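Local coordinates for protein 6-aminohexanoate-cyclic-dimer hydrolase (Arthrobacter sp., PDB 3A2Q) that hydrolyses the cyclic dimer of 6-aminohexanoate, a nylon-6 by-product, opening it to the linear dimer, at residues A[239-244]-A[455-460]. The protein carries 1 engineered substitution. Residues are numbered along the deposited sequence; the frame is centred on the assembly and turned at random.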
ATOM      1  N   CYS A 239       8.977 -12.388 -10.656  1.00 29.22           N
ATOM      2  CA  CYS A 239       7.821 -12.796 -11.430  1.00 30.56           C
ATOM      3  C   CYS A 239       6.944 -13.675 -10.542  1.00 33.03           C
ATOM      4  O   CYS A 239       7.444 -14.366  -9.651  1.00 39.44           O
ATOM      5  CB  CYS A 239       8.281 -13.568 -12.669  1.00 33.20           C
ATOM      6  SG  CYS A 239       7.033 -13.745 -13.958  1.00 34.07           S
ATOM      7  N   ALA A 240       5.637 -13.631 -10.764  1.00 28.32           N
ATOM      8  CA  ALA A 240       4.715 -14.425  -9.964  1.00 27.64           C
ATOM      9  C   ALA A 240       4.066 -15.499 -10.832  1.00 29.83           C
ATOM     10  O   ALA A 240       4.026 -15.367 -12.051  1.00 29.16           O
ATOM     11  CB  ALA A 240       3.641 -13.519  -9.361  1.00 28.24           C
ATOM     12  N   PRO A 241       3.574 -16.585 -10.211  1.00 30.05           N
ATOM     13  CA  PRO A 241       2.916 -17.689 -10.919  1.00 32.76           C
ATOM     14  C   PRO A 241       1.703 -17.150 -11.679  1.00 34.90           C
ATOM     15  O   PRO A 241       0.987 -16.290 -11.176  1.00 35.34           O
ATOM     16  CB  PRO A 241       2.514 -18.635  -9.790  1.00 33.04           C
ATOM     17  CG  PRO A 241       3.557 -18.372  -8.738  1.00 32.60           C
ATOM     18  CD  PRO A 241       3.692 -16.879  -8.773  1.00 27.17           C
ATOM     19  N   THR A 242       1.482 -17.667 -12.882  1.00 35.26           N
ATOM     20  CA  THR A 242       0.383 -17.231 -13.736  1.00 35.85           C
ATOM     21  C   THR A 242      -0.960 -17.852 -13.363  1.00 36.79           C
ATOM     22  O   THR A 242      -1.044 -19.048 -13.081  1.00 35.32           O
ATOM     23  CB  THR A 242       0.673 -17.587 -15.208  1.00 37.79           C
ATOM     24  OG1 THR A 242       1.951 -17.063 -15.587  1.00 46.91           O
ATOM     25  CG2 THR A 242      -0.394 -17.000 -16.120  1.00 45.71           C
ATOM     26  N   ALA A 243      -2.007 -17.032 -13.373  1.00 35.10           N
ATOM     27  CA  ALA A 243      -3.350 -17.508 -13.069  1.00 37.36           C
ATOM     28  C   ALA A 243      -3.931 -18.055 -14.368  1.00 36.10           C
ATOM     29  O   ALA A 243      -3.588 -17.586 -15.451  1.00 36.69           O
ATOM     30  CB  ALA A 243      -4.215 -16.364 -12.549  1.00 37.69           C
ATOM     31  N   SER A 244      -4.815 -19.036 -14.257  1.00 40.62           N
ATOM     32  CA  SER A 244      -5.420 -19.647 -15.435  1.00 44.79           C
ATOM     33  C   SER A 244      -6.561 -18.817 -16.011  1.00 46.35           C
ATOM     34  O   SER A 244      -6.898 -18.939 -17.190  1.00 47.41           O
ATOM     35  CB  SER A 244      -5.938 -21.041 -15.077  1.00 49.51           C
ATOM     36  OG  SER A 244      -6.841 -20.971 -13.987  1.00 54.54           O
ATOM     37  N   ALA A 455      -2.369 -15.427   1.675  1.00 24.69           N
ATOM     38  CA  ALA A 455      -2.458 -16.703   0.966  1.00 25.57           C
ATOM     39  C   ALA A 455      -1.070 -17.149   0.514  1.00 25.64           C
ATOM     40  O   ALA A 455      -0.094 -16.410   0.651  1.00 26.06           O
ATOM     41  CB  ALA A 455      -3.386 -16.571  -0.235  1.00 21.41           C
ATOM     42  N   ALA A 456      -0.976 -18.362  -0.024  1.00 24.30           N
ATOM     43  CA  ALA A 456       0.307 -18.875  -0.488  1.00 24.31           C
ATOM     44  C   ALA A 456       0.826 -18.051  -1.666  1.00 23.93           C
ATOM     45  O   ALA A 456       0.056 -17.397  -2.366  1.00 24.30           O
ATOM     46  CB  ALA A 456       0.170 -20.346  -0.889  1.00 24.43           C
ATOM     47  N   TYR A 457       2.141 -18.083  -1.866  1.00 23.85           N
ATOM     48  CA  TYR A 457       2.800 -17.360  -2.959  1.00 23.61           C
ATOM     49  C   TYR A 457       2.040 -17.556  -4.274  1.00 24.24           C
ATOM     50  O   TYR A 457       1.817 -18.691  -4.707  1.00 27.42           O
ATOM     51  CB  TYR A 457       4.227 -17.886  -3.127  1.00 21.41           C
ATOM     52  CG  TYR A 457       5.164 -16.985  -3.905  1.00 22.91           C
ATOM     53  CD1 TYR A 457       5.886 -15.981  -3.263  1.00 26.27           C
ATOM     54  CD2 TYR A 457       5.337 -17.145  -5.278  1.00 24.51           C
ATOM     55  CE1 TYR A 457       6.762 -15.157  -3.972  1.00 31.91           C
ATOM     56  CE2 TYR A 457       6.205 -16.328  -5.998  1.00 29.29           C
ATOM     57  CZ  TYR A 457       6.914 -15.335  -5.338  1.00 34.84           C
ATOM     58  OH  TYR A 457       7.763 -14.515  -6.048  1.00 39.88           O
ATOM     59  N   GLY A 458       1.638 -16.450  -4.893  1.00 22.70           N
ATOM     60  CA  GLY A 458       0.932 -16.505  -6.160  1.00 25.31           C
ATOM     61  C   GLY A 458      -0.553 -16.834  -6.149  1.00 24.62           C
ATOM     62  O   GLY A 458      -1.176 -16.871  -7.208  1.00 25.45           O
ATOM     63  N   ARG A 459      -1.135 -17.042  -4.976  1.00 23.90           N
ATOM     64  CA  ARG A 459      -2.550 -17.399  -4.909  1.00 25.04           C
ATOM     65  C   ARG A 459      -3.554 -16.269  -4.651  1.00 24.46           C
ATOM     66  O   ARG A 459      -4.422 -16.387  -3.779  1.00 23.94           O
ATOM     67  CB  ARG A 459      -2.761 -18.503  -3.870  1.00 23.46           C
ATOM     68  CG  ARG A 459      -1.988 -19.786  -4.137  1.00 28.03           C
ATOM     69  CD  ARG A 459      -2.201 -20.270  -5.561  1.00 29.51           C
ATOM     70  NE  ARG A 459      -3.606 -20.507  -5.883  1.00 28.79           N
ATOM     71  CZ  ARG A 459      -4.285 -21.595  -5.537  1.00 37.00           C
ATOM     72  NH1 ARG A 459      -3.698 -22.563  -4.846  1.00 37.56           N
ATOM     73  NH2 ARG A 459      -5.555 -21.724  -5.900  1.00 37.34           N
ATOM     74  N   GLU A 460      -3.447 -15.189  -5.416  1.00 24.35           N
ATOM     75  CA  GLU A 460      -4.385 -14.082  -5.280  1.00 23.50           C
ATOM     76  C   GLU A 460      -5.789 -14.580  -5.614  1.00 26.57           C
ATOM     77  O   GLU A 460      -6.778 -14.043  -5.126  1.00 25.24           O
ATOM     78  CB  GLU A 460      -4.022 -12.934  -6.224  1.00 24.80           C
ATOM     79  CG  GLU A 460      -2.912 -12.035  -5.712  1.00 25.96           C
ATOM     80  CD  GLU A 460      -1.541 -12.457  -6.182  1.00 26.81           C
ATOM     81  OE1 GLU A 460      -1.241 -13.666  -6.146  1.00 26.31           O
ATOM     82  OE2 GLU A 460      -0.761 -11.570  -6.582  1.00 23.70           O
TER
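A chi1 of -162° swings the Tyr-457 ring opposite the backbone nitrogen, beside its carbonyl carbon, and the ring extends beside Pro-241 until its hydroxyl nears the backbone of Cys-239. The evidence for apolar packing is the 3.8 Å between Pro-241 CD and Tyr-457 CE2, with CD2 of the same ring 4.1 Å from Pro-241 CG. The two side chains cross at roughly a right angle, and the proline approaches the ring obliquely. Farther out, Tyr-457 OH stands 3.6 Å from Cys-239 O, near the ring plane but too far to count as a hydrogen bond; no hydrogen bond links the two segments. Pro-241 also rests on the backbone, its CD lying 3.8 Å from Gly-458 CA. A side chain on Gly-458 would run into Pro-241 CG, and the phi of Gly-458, 79°, suits the third position of a type II turn. Were Tyr-457 replaced by an alanine, Pro-241 CD and CG would probably lose their aromatic neighbour, with Gly-458 CA as the remaining partner in this segment. Outside the two segments, Arg-193 ties both together, bonding to Pro-241 O and forming a salt bridge with Glu-460. The contact sets the loop between helices 219-229 and 247-250 against a type II beta turn, Ala-456 to Arg-459, which in this amidase-family fold joins strand 448-455 to helix 460-473, with Arg-459 at the N-cap position of that helix.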